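Local atomic coordinates of Iron(III) ABC transporter, periplasmic iron-compound-binding protein (Vibrio cholerae, PDB entry 3TEF), a protein that probably binds iron(III) complexed by catecholate siderophores in the periplasm and hands it to an ABC transporter for import. Residues T14-V22 and G125-A133; K137-I148 and V267-K278. All blocks are in the same frame, centred on the assembly; numbering follows the deposited sequence.

Contact 1 of 2, residues T14-V22 and G125-A133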
loop_
_atom_site.group_PDB
_atom_site.type_symbol
_atom_site.label_atom_id
_atom_site.label_comp_id
_atom_site.label_asym_id
_atom_site.label_seq_id
_atom_site.Cartn_x
_atom_site.Cartn_y
_atom_site.Cartn_z
ATOM N N THR A 14 -3.237 -16.390 -17.445
ATOM C CA THR A 14 -3.865 -16.087 -18.724
ATOM C C THR A 14 -5.384 -16.119 -18.588
ATOM O O THR A 14 -5.947 -17.036 -17.991
ATOM C CB THR A 14 -3.409 -17.073 -19.819
ATOM O OG1 THR A 14 -1.988 -16.970 -19.987
ATOM C CG2 THR A 14 -4.098 -16.759 -21.137
ATOM N N LEU A 15 -6.041 -15.094 -19.119
ATOM C CA LEU A 15 -7.494 -15.040 -19.110
ATOM C C LEU A 15 -7.997 -14.183 -20.259
ATOM O O LEU A 15 -7.273 -13.336 -20.790
ATOM C CB LEU A 15 -8.018 -14.475 -17.781
ATOM C CG LEU A 15 -7.749 -12.992 -17.555
ATOM C CD1 LEU A 15 -8.772 -12.398 -16.577
ATOM C CD2 LEU A 15 -6.321 -12.773 -17.077
ATOM N N GLU A 16 -9.242 -14.415 -20.642
ATOM C CA GLU A 16 -9.916 -13.571 -21.616
ATOM C C GLU A 16 -10.089 -12.139 -21.100
ATOM O O GLU A 16 -10.443 -11.915 -19.939
ATOM C CB GLU A 16 -11.269 -14.186 -21.956
ATOM C CG GLU A 16 -12.133 -13.345 -22.876
ATOM C CD GLU A 16 -13.416 -14.061 -23.256
ATOM O OE1 GLU A 16 -13.349 -15.275 -23.553
ATOM O OE2 GLU A 16 -14.488 -13.414 -23.242
ATOM N N GLN A 17 -9.835 -11.165 -21.962
ATOM C CA GLN A 17 -10.013 -9.766 -21.586
ATOM C C GLN A 17 -11.425 -9.428 -21.117
ATOM O O GLN A 17 -12.402 -10.087 -21.489
ATOM C CB GLN A 17 -9.627 -8.845 -22.740
ATOM C CG GLN A 17 -8.215 -8.329 -22.657
ATOM C CD GLN A 17 -7.925 -7.283 -23.718
ATOM O OE1 GLN A 17 -7.303 -6.255 -23.443
ATOM N NE2 GLN A 17 -8.379 -7.543 -24.938
ATOM N N LYS A 18 -11.511 -8.379 -20.307
ATOM C CA LYS A 18 -12.778 -7.861 -19.798
ATOM C C LYS A 18 -13.613 -8.917 -19.093
ATOM O O LYS A 18 -14.752 -9.183 -19.479
ATOM C CB LYS A 18 -13.568 -7.171 -20.909
ATOM C CG LYS A 18 -12.896 -5.884 -21.364
ATOM C CD LYS A 18 -12.704 -5.838 -22.868
ATOM C CE LYS A 18 -13.973 -5.363 -23.562
ATOM N NZ LYS A 18 -14.327 -3.963 -23.188
ATOM N N PRO A 19 -13.046 -9.514 -18.039
ATOM C CA PRO A 19 -13.816 -10.452 -17.222
ATOM C C PRO A 19 -15.002 -9.725 -16.601
ATOM O O PRO A 19 -14.850 -8.600 -16.118
ATOM C CB PRO A 19 -12.813 -10.887 -16.147
ATOM C CG PRO A 19 -11.794 -9.791 -16.098
ATOM C CD PRO A 19 -11.686 -9.302 -17.513
ATOM N N GLN A 20 -16.169 -10.359 -16.632
ATOM C CA GLN A 20 -17.406 -9.703 -16.221
ATOM C C GLN A 20 -17.657 -9.796 -14.724
ATOM O O GLN A 20 -18.233 -8.884 -14.123
ATOM C CB GLN A 20 -18.593 -10.275 -17.002
ATOM C CG GLN A 20 -18.531 -9.964 -18.490
ATOM C CD GLN A 20 -18.381 -8.475 -18.759
ATOM O OE1 GLN A 20 -17.355 -8.020 -19.277
ATOM N NE2 GLN A 20 -19.405 -7.708 -18.403
ATOM N N ARG A 21 -17.231 -10.901 -14.131
ATOM C CA ARG A 21 -17.422 -11.143 -12.705
ATOM C C ARG A 21 -16.062 -11.175 -12.012
ATOM O O ARG A 21 -15.278 -12.107 -12.191
ATOM C CB ARG A 21 -18.183 -12.456 -12.480
ATOM C CG ARG A 21 -19.573 -12.475 -13.127
ATOM C CD ARG A 21 -20.315 -13.770 -12.825
ATOM N NE ARG A 21 -20.533 -13.917 -11.390
ATOM C CZ ARG A 21 -21.476 -13.276 -10.705
ATOM N NH1 ARG A 21 -22.298 -12.427 -11.323
ATOM N NH2 ARG A 21 -21.592 -13.478 -9.402
ATOM N N VAL A 22 -15.776 -10.131 -11.249
ATOM C CA VAL A 22 -14.480 -9.984 -10.600
ATOM C C VAL A 22 -14.658 -10.036 -9.088
ATOM O O VAL A 22 -15.492 -9.325 -8.529
ATOM C CB VAL A 22 -13.827 -8.638 -10.971
ATOM C CG1 VAL A 22 -12.452 -8.507 -10.321
ATOM C CG2 VAL A 22 -13.740 -8.502 -12.477
ATOM N N GLY A 125 -4.959 -2.398 -16.726
ATOM C CA GLY A 125 -5.266 -1.833 -18.032
ATOM C C GLY A 125 -5.404 -2.901 -19.105
ATOM O O GLY A 125 -6.314 -2.842 -19.942
ATOM N N LYS A 126 -4.504 -3.883 -19.077
ATOM C CA LYS A 126 -4.526 -4.975 -20.042
ATOM C C LYS A 126 -5.716 -5.901 -19.823
ATOM O O LYS A 126 -6.366 -6.324 -20.772
ATOM C CB LYS A 126 -3.211 -5.766 -20.004
ATOM C CG LYS A 126 -1.998 -4.936 -20.415
ATOM C CD LYS A 126 -0.711 -5.749 -20.474
ATOM C CE LYS A 126 -0.141 -6.026 -19.085
ATOM N NZ LYS A 126 1.213 -6.674 -19.153
ATOM N N VAL A 127 -6.005 -6.219 -18.570
ATOM C CA VAL A 127 -7.119 -7.101 -18.283
ATOM C C VAL A 127 -8.451 -6.507 -18.744
ATOM O O VAL A 127 -9.300 -7.221 -19.283
ATOM C CB VAL A 127 -7.187 -7.427 -16.779
ATOM C CG1 VAL A 127 -8.532 -8.054 -16.419
ATOM C CG2 VAL A 127 -6.018 -8.341 -16.404
ATOM N N PHE A 128 -8.635 -5.209 -18.525
ATOM C CA PHE A 128 -9.923 -4.582 -18.819
ATOM C C PHE A 128 -9.945 -3.740 -20.088
ATOM O O PHE A 128 -10.931 -3.056 -20.366
ATOM C CB PHE A 128 -10.408 -3.784 -17.604
ATOM C CG PHE A 128 -10.630 -4.648 -16.398
ATOM C CD1 PHE A 128 -11.779 -5.419 -16.289
ATOM C CD2 PHE A 128 -9.671 -4.732 -15.402
ATOM C CE1 PHE A 128 -11.984 -6.247 -15.187
ATOM C CE2 PHE A 128 -9.870 -5.555 -14.292
ATOM C CZ PHE A 128 -11.026 -6.316 -14.195
ATOM N N ALA A 129 -8.867 -3.811 -20.861
ATOM C CA ALA A 129 -8.754 -3.014 -22.086
ATOM C C ALA A 129 -9.001 -1.524 -21.836
ATOM O O ALA A 129 -9.748 -0.866 -22.569
ATOM C CB ALA A 129 -9.710 -3.545 -23.153
ATOM N N ILE A 130 -8.371 -0.992 -20.795
ATOM C CA ILE A 130 -8.441 0.436 -20.523
ATOM C C ILE A 130 -7.051 1.049 -20.437
ATOM O O ILE A 130 -6.795 1.928 -19.613
ATOM C CB ILE A 130 -9.227 0.746 -19.238
ATOM C CG1 ILE A 130 -8.641 -0.032 -18.059
ATOM C CG2 ILE A 130 -10.690 0.399 -19.419
ATOM C CD1 ILE A 130 -9.334 0.254 -16.728
ATOM N N GLU A 131 -6.154 0.582 -21.300
ATOM C CA GLU A 131 -4.777 1.060 -21.314
ATOM C C GLU A 131 -4.633 2.594 -21.352
ATOM O O GLU A 131 -3.790 3.151 -20.648
ATOM C CB GLU A 131 -4.010 0.443 -22.493
ATOM C CG GLU A 131 -3.896 -1.075 -22.438
ATOM C CD GLU A 131 -5.048 -1.797 -23.127
ATOM O OE1 GLU A 131 -6.142 -1.201 -23.292
ATOM O OE2 GLU A 131 -4.850 -2.976 -23.502
ATOM N N PRO A 132 -5.434 3.281 -22.191
ATOM C CA PRO A 132 -5.279 4.742 -22.280
ATOM C C PRO A 132 -5.549 5.463 -20.958
ATOM O O PRO A 132 -4.814 6.393 -20.595
ATOM C CB PRO A 132 -6.322 5.144 -23.334
ATOM C CG PRO A 132 -6.524 3.904 -24.154
ATOM C CD PRO A 132 -6.433 2.780 -23.154
ATOM N N ALA A 133 -6.591 5.040 -20.248
ATOM C CA ALA A 133 -6.928 5.644 -18.965
ATOM C C ALA A 133 -5.825 5.385 -17.953
ATOM O O ALA A 133 -5.472 6.255 -17.155
ATOM C CB ALA A 133 -8.247 5.096 -18.455
#
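Lys18 N donates to Val127 O across a 2.7 Å gap, and this backbone bond, nearly straight at 170°, joins the loop after strand 11-16 to the last turn of helix 113-128. The same Val127 O also takes a CA-H...O contact from Gln17 CA, at 3.5 Å.

The apolar contacts lie beside this bond. Val127 CG1, which its first torsion sets trans to the backbone N (chi1 166°), meets the Pro19 ring at CD, 3.6 Å away, with the two side chains crossing at about a right angle. Pro19 CG sits 3.7 Å from Phe128 CE1, coming in obliquely to that ring. Val22 CG2 reaches the ring at its edge, in plane, 3.9 Å from Phe128 CZ. Val127 CG1 lies over one face of the ring, toward its rim. Leu82 of the central strand 82-85 touches Pro19, Val127 and Phe128 and closes the group from the sheet side.

At the outer margin the bent Lys18 chain lays CG on Phe128 O (3.6 Å) and CD on Ala129 CB (3.8 Å). Ala129, the first residue past the helix to leave helical angles, has positive phi, and its CB points toward the loop. The arrangement is a helix C-terminus packed on the connection from the N-terminal hairpin into the parallel sheet of the N-terminal lobe.

Contact 2 of 2, residues K137-I148 and V267-K278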
loop_
_atom_site.group_PDB
_atom_site.type_symbol
_atom_site.label_atom_id
_atom_site.label_comp_id
_atom_site.label_asym_id
_atom_site.label_seq_id
_atom_site.Cartn_x
_atom_site.Cartn_y
_atom_site.Cartn_z
ATOM N N LYS A 137 -3.316 8.245 -16.150
ATOM C CA LYS A 137 -3.152 8.291 -14.704
ATOM C C LYS A 137 -1.683 8.175 -14.333
ATOM O O LYS A 137 -1.184 8.915 -13.482
ATOM C CB LYS A 137 -3.929 7.160 -14.033
ATOM C CG LYS A 137 -4.128 7.390 -12.575
ATOM C CD LYS A 137 -5.106 8.536 -12.422
ATOM C CE LYS A 137 -5.078 9.101 -11.047
ATOM N NZ LYS A 137 -5.994 10.269 -10.957
ATOM N N ILE A 138 -0.991 7.234 -14.972
ATOM C CA ILE A 138 0.433 7.075 -14.731
ATOM C C ILE A 138 1.218 8.358 -15.020
ATOM O O ILE A 138 2.040 8.781 -14.208
ATOM C CB ILE A 138 1.022 5.878 -15.498
ATOM C CG1 ILE A 138 0.462 4.577 -14.912
ATOM C CG2 ILE A 138 2.535 5.924 -15.442
ATOM C CD1 ILE A 138 0.860 3.326 -15.678
ATOM N N GLU A 139 0.950 8.983 -16.164
ATOM C CA GLU A 139 1.659 10.207 -16.522
ATOM C C GLU A 139 1.469 11.270 -15.446
ATOM O O GLU A 139 2.421 11.971 -15.071
ATOM C CB GLU A 139 1.193 10.731 -17.883
ATOM C CG GLU A 139 1.767 12.105 -18.236
ATOM C CD GLU A 139 1.687 12.412 -19.723
ATOM O OE1 GLU A 139 0.930 11.719 -20.438
ATOM O OE2 GLU A 139 2.388 13.343 -20.183
ATOM N N GLN A 140 0.239 11.378 -14.950
ATOM C CA GLN A 140 -0.109 12.359 -13.929
ATOM C C GLN A 140 0.676 12.121 -12.640
ATOM O O GLN A 140 1.321 13.025 -12.105
ATOM C CB GLN A 140 -1.617 12.316 -13.641
ATOM C CG GLN A 140 -2.058 13.240 -12.517
ATOM C CD GLN A 140 -3.547 13.147 -12.208
ATOM O OE1 GLN A 140 -4.255 12.265 -12.706
ATOM N NE2 GLN A 140 -4.026 14.065 -11.374
ATOM N N VAL A 141 0.623 10.889 -12.149
ATOM C CA VAL A 141 1.224 10.557 -10.865
ATOM C C VAL A 141 2.754 10.554 -10.940
ATOM O O VAL A 141 3.438 10.986 -10.009
ATOM C CB VAL A 141 0.700 9.197 -10.358
ATOM C CG1 VAL A 141 1.462 8.766 -9.113
ATOM C CG2 VAL A 141 -0.800 9.290 -10.086
ATOM N N ASP A 142 3.283 10.086 -12.062
ATOM C CA ASP A 142 4.725 10.052 -12.269
ATOM C C ASP A 142 5.344 11.439 -12.105
ATOM O O ASP A 142 6.431 11.581 -11.538
ATOM C CB ASP A 142 5.047 9.473 -13.643
ATOM C CG ASP A 142 6.532 9.175 -13.825
ATOM O OD1 ASP A 142 7.157 8.582 -12.912
ATOM O OD2 ASP A 142 7.077 9.537 -14.886
ATOM N N ALA A 143 4.650 12.467 -12.590
ATOM C CA ALA A 143 5.198 13.816 -12.513
ATOM C C ALA A 143 5.326 14.269 -11.065
ATOM O O ALA A 143 6.277 14.968 -10.704
ATOM C CB ALA A 143 4.345 14.798 -13.317
ATOM N N GLN A 144 4.363 13.855 -10.249
ATOM C CA GLN A 144 4.340 14.159 -8.823
ATOM C C GLN A 144 5.499 13.481 -8.084
ATOM O O GLN A 144 6.194 14.119 -7.286
ATOM C CB GLN A 144 2.990 13.754 -8.218
ATOM C CG GLN A 144 1.795 14.584 -8.716
ATOM C CD GLN A 144 0.443 14.003 -8.312
ATOM O OE1 GLN A 144 0.235 12.788 -8.347
ATOM N NE2 GLN A 144 -0.482 14.876 -7.917
ATOM N N PHE A 145 5.699 12.193 -8.348
ATOM C CA PHE A 145 6.854 11.477 -7.821
ATOM C C PHE A 145 8.149 12.176 -8.204
ATOM O O PHE A 145 9.025 12.381 -7.364
ATOM C CB PHE A 145 6.898 10.040 -8.340
ATOM C CG PHE A 145 6.127 9.058 -7.487
ATOM C CD1 PHE A 145 6.691 8.528 -6.333
ATOM C CD2 PHE A 145 4.850 8.665 -7.847
ATOM C CE1 PHE A 145 5.981 7.620 -5.544
ATOM C CE2 PHE A 145 4.139 7.761 -7.071
ATOM C CZ PHE A 145 4.701 7.240 -5.916
ATOM N N LYS A 146 8.273 12.521 -9.482
ATOM C CA LYS A 146 9.517 13.086 -9.991
ATOM C C LYS A 146 9.823 14.418 -9.313
ATOM O O LYS A 146 10.975 14.702 -8.967
ATOM C CB LYS A 146 9.445 13.265 -11.511
ATOM C CG LYS A 146 9.324 11.966 -12.294
ATOM C CD LYS A 146 10.555 11.093 -12.138
ATOM C CE LYS A 146 10.410 9.760 -12.889
ATOM N NZ LYS A 146 10.151 9.937 -14.352
ATOM N N SER A 147 8.790 15.231 -9.123
ATOM C CA SER A 147 8.967 16.543 -8.511
ATOM C C SER A 147 9.417 16.425 -7.052
ATOM O O SER A 147 10.348 17.108 -6.626
ATOM C CB SER A 147 7.685 17.371 -8.620
ATOM O OG SER A 147 6.634 16.776 -7.880
ATOM N N ILE A 148 8.770 15.543 -6.294
ATOM C CA ILE A 148 9.143 15.326 -4.900
ATOM C C ILE A 148 10.573 14.826 -4.776
ATOM O O ILE A 148 11.338 15.297 -3.933
ATOM C CB ILE A 148 8.222 14.288 -4.227
ATOM C CG1 ILE A 148 6.796 14.828 -4.138
ATOM C CG2 ILE A 148 8.773 13.913 -2.859
ATOM C CD1 ILE A 148 5.750 13.754 -3.896
ATOM N N VAL A 267 -4.815 3.284 -6.376
ATOM C CA VAL A 267 -4.765 4.584 -7.056
ATOM C C VAL A 267 -4.941 5.748 -6.069
ATOM O O VAL A 267 -4.070 6.627 -5.967
ATOM C CB VAL A 267 -5.769 4.641 -8.224
ATOM C CG1 VAL A 267 -5.894 6.065 -8.789
ATOM C CG2 VAL A 267 -5.370 3.626 -9.310
ATOM N N LYS A 268 -6.038 5.739 -5.318
ATOM C CA LYS A 268 -6.274 6.785 -4.325
ATOM C C LYS A 268 -5.181 6.740 -3.267
ATOM O O LYS A 268 -4.733 7.776 -2.780
ATOM C CB LYS A 268 -7.639 6.618 -3.652
ATOM C CG LYS A 268 -8.814 6.580 -4.612
ATOM C CD LYS A 268 -8.860 7.804 -5.478
ATOM C CE LYS A 268 -10.151 7.860 -6.281
ATOM N NZ LYS A 268 -10.412 9.241 -6.786
ATOM N N ALA A 269 -4.733 5.529 -2.934
ATOM C CA ALA A 269 -3.687 5.369 -1.942
ATOM C C ALA A 269 -2.413 6.069 -2.376
ATOM O O ALA A 269 -1.792 6.797 -1.597
ATOM C CB ALA A 269 -3.424 3.869 -1.688
ATOM N N THR A 270 -2.042 5.869 -3.636
ATOM C CA THR A 270 -0.807 6.431 -4.153
ATOM C C THR A 270 -0.923 7.943 -4.241
ATOM O O THR A 270 0.021 8.657 -3.937
ATOM C CB THR A 270 -0.437 5.819 -5.510
ATOM O OG1 THR A 270 -0.252 4.409 -5.348
ATOM C CG2 THR A 270 0.850 6.442 -6.028
ATOM N N GLU A 271 -2.097 8.425 -4.623
ATOM C CA GLU A 271 -2.333 9.868 -4.616
ATOM C C GLU A 271 -2.214 10.467 -3.222
ATOM O O GLU A 271 -1.661 11.563 -3.051
ATOM C CB GLU A 271 -3.668 10.187 -5.271
ATOM C CG GLU A 271 -3.587 9.912 -6.757
ATOM C CD GLU A 271 -4.904 10.059 -7.462
ATOM O OE1 GLU A 271 -5.959 9.921 -6.807
ATOM O OE2 GLU A 271 -4.883 10.313 -8.681
ATOM N N GLN A 272 -2.690 9.730 -2.221
ATOM C CA GLN A 272 -2.524 10.146 -0.834
ATOM C C GLN A 272 -1.068 10.116 -0.364
ATOM O O GLN A 272 -0.639 10.999 0.382
ATOM C CB GLN A 272 -3.404 9.310 0.102
ATOM C CG GLN A 272 -3.385 9.772 1.552
ATOM C CD GLN A 272 -4.033 11.130 1.736
ATOM O OE1 GLN A 272 -5.184 11.327 1.351
ATOM N NE2 GLN A 272 -3.287 12.078 2.298
ATOM N N MET A 273 -0.315 9.089 -0.770
ATOM C CA MET A 273 1.110 9.053 -0.449
ATOM C C MET A 273 1.798 10.309 -0.967
ATOM O O MET A 273 2.608 10.912 -0.270
ATOM C CB MET A 273 1.777 7.814 -1.053
ATOM C CG MET A 273 1.251 6.493 -0.472
ATOM S SD MET A 273 1.777 5.068 -1.431
ATOM C CE MET A 273 3.561 5.198 -1.246
ATOM N N VAL A 274 1.502 10.665 -2.212
ATOM C CA VAL A 274 2.049 11.888 -2.802
ATOM C C VAL A 274 1.668 13.124 -1.974
ATOM O O VAL A 274 2.524 13.954 -1.636
ATOM C CB VAL A 274 1.580 12.064 -4.257
ATOM C CG1 VAL A 274 1.802 13.504 -4.721
ATOM C CG2 VAL A 274 2.305 11.089 -5.167
ATOM N N ALA A 275 0.392 13.232 -1.631
ATOM C CA ALA A 275 -0.072 14.352 -0.811
ATOM C C ALA A 275 0.668 14.400 0.523
ATOM O O ALA A 275 1.051 15.477 0.984
ATOM C CB ALA A 275 -1.573 14.283 -0.583
ATOM N N ASP A 276 0.866 13.242 1.149
ATOM C CA ASP A 276 1.561 13.195 2.432
ATOM C C ASP A 276 2.997 13.690 2.298
ATOM O O ASP A 276 3.485 14.433 3.152
ATOM C CB ASP A 276 1.566 11.784 3.041
ATOM C CG ASP A 276 0.214 11.359 3.585
ATOM O OD1 ASP A 276 -0.674 12.221 3.791
ATOM O OD2 ASP A 276 0.046 10.140 3.831
ATOM N N MET A 277 3.676 13.266 1.233
ATOM C CA MET A 277 5.067 13.652 1.011
ATOM C C MET A 277 5.172 15.154 0.718
ATOM O O MET A 277 6.064 15.832 1.224
ATOM C CB MET A 277 5.697 12.828 -0.113
ATOM C CG MET A 277 5.907 11.337 0.199
ATOM S SD MET A 277 7.272 10.912 1.330
ATOM C CE MET A 277 6.486 11.131 2.919
ATOM N N LYS A 278 4.252 15.671 -0.088
ATOM C CA LYS A 278 4.203 17.114 -0.343
ATOM C C LYS A 278 4.115 17.897 0.965
ATOM O O LYS A 278 4.866 18.855 1.186
ATOM C CB LYS A 278 3.025 17.464 -1.253
ATOM C CG LYS A 278 3.270 17.136 -2.720
ATOM C CD LYS A 278 2.077 17.531 -3.585
ATOM C CE LYS A 278 2.384 17.367 -5.069
ATOM N NZ LYS A 278 3.411 18.339 -5.538
#
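This is a helix-helix packing: the chain's last helix, 267-279, lies against 131-154, the long helix spanning the two lobes. The two run in nearly the same direction, their segment axes 26° apart and 10.4 Å at closest approach.

Val274 is the main apolar residue of the second helix. Its CG1, trans to the backbone N (chi1 163°), meets Gln144 CB at 3.7 Å, the side chains crossing at about a right angle, and the rest of the glutamine, its amide included, also lies close to that methyl. Val274 CG2 approaches the Phe145 ring obliquely, 4.3 Å from Phe145 CE2. Thr270 CG2 meets the same ring at its edge, 3.7 Å from Phe145 CE2, and touches Val141 CG1 at 3.9 Å; the threonine's OG1 bonds instead to Tyr113 OH and Gly266 O. Phe145 further stacks with Trp114 and Phe185. One turn on, Ile148 CD1 packs against Met277 CB at 3.9 Å.

At the start of the interface Lys137 NZ and Glu271 OE2, coming from opposite directions, form a salt bridge whose hydrogen bond is weak; the placement of OE2 is doubtful, so its exact length carries little. Lys137 NZ also bonds to Gln140 OE1 at 3.2 Å, from above the carbonyl plane. The chemistry is a partly buried seam, apolar in its middle, with a charge pair at one end that probably adds an electrostatic link between the helices.

How the contacts relate
Helix 131-154 takes part in both contacts: its first turn belongs to 125-133 in contact 1, and 137-148 follows a few residues later in contact 2. The contact centres are 24 Å apart, and the two pairs touch nowhere else. The centre of contact 1 lies about 22 Å from the centre of the chain, at the outer end of the N-terminal lobe, that of contact 2 about 13 Å, where the C-terminal helix meets the helix linking the lobes. Such a long helix between two lobes is the hallmark of this solute-binding family; contact 1 joins the chain just before it to the N-terminal lobe, and contact 2 packs the last helix against its middle.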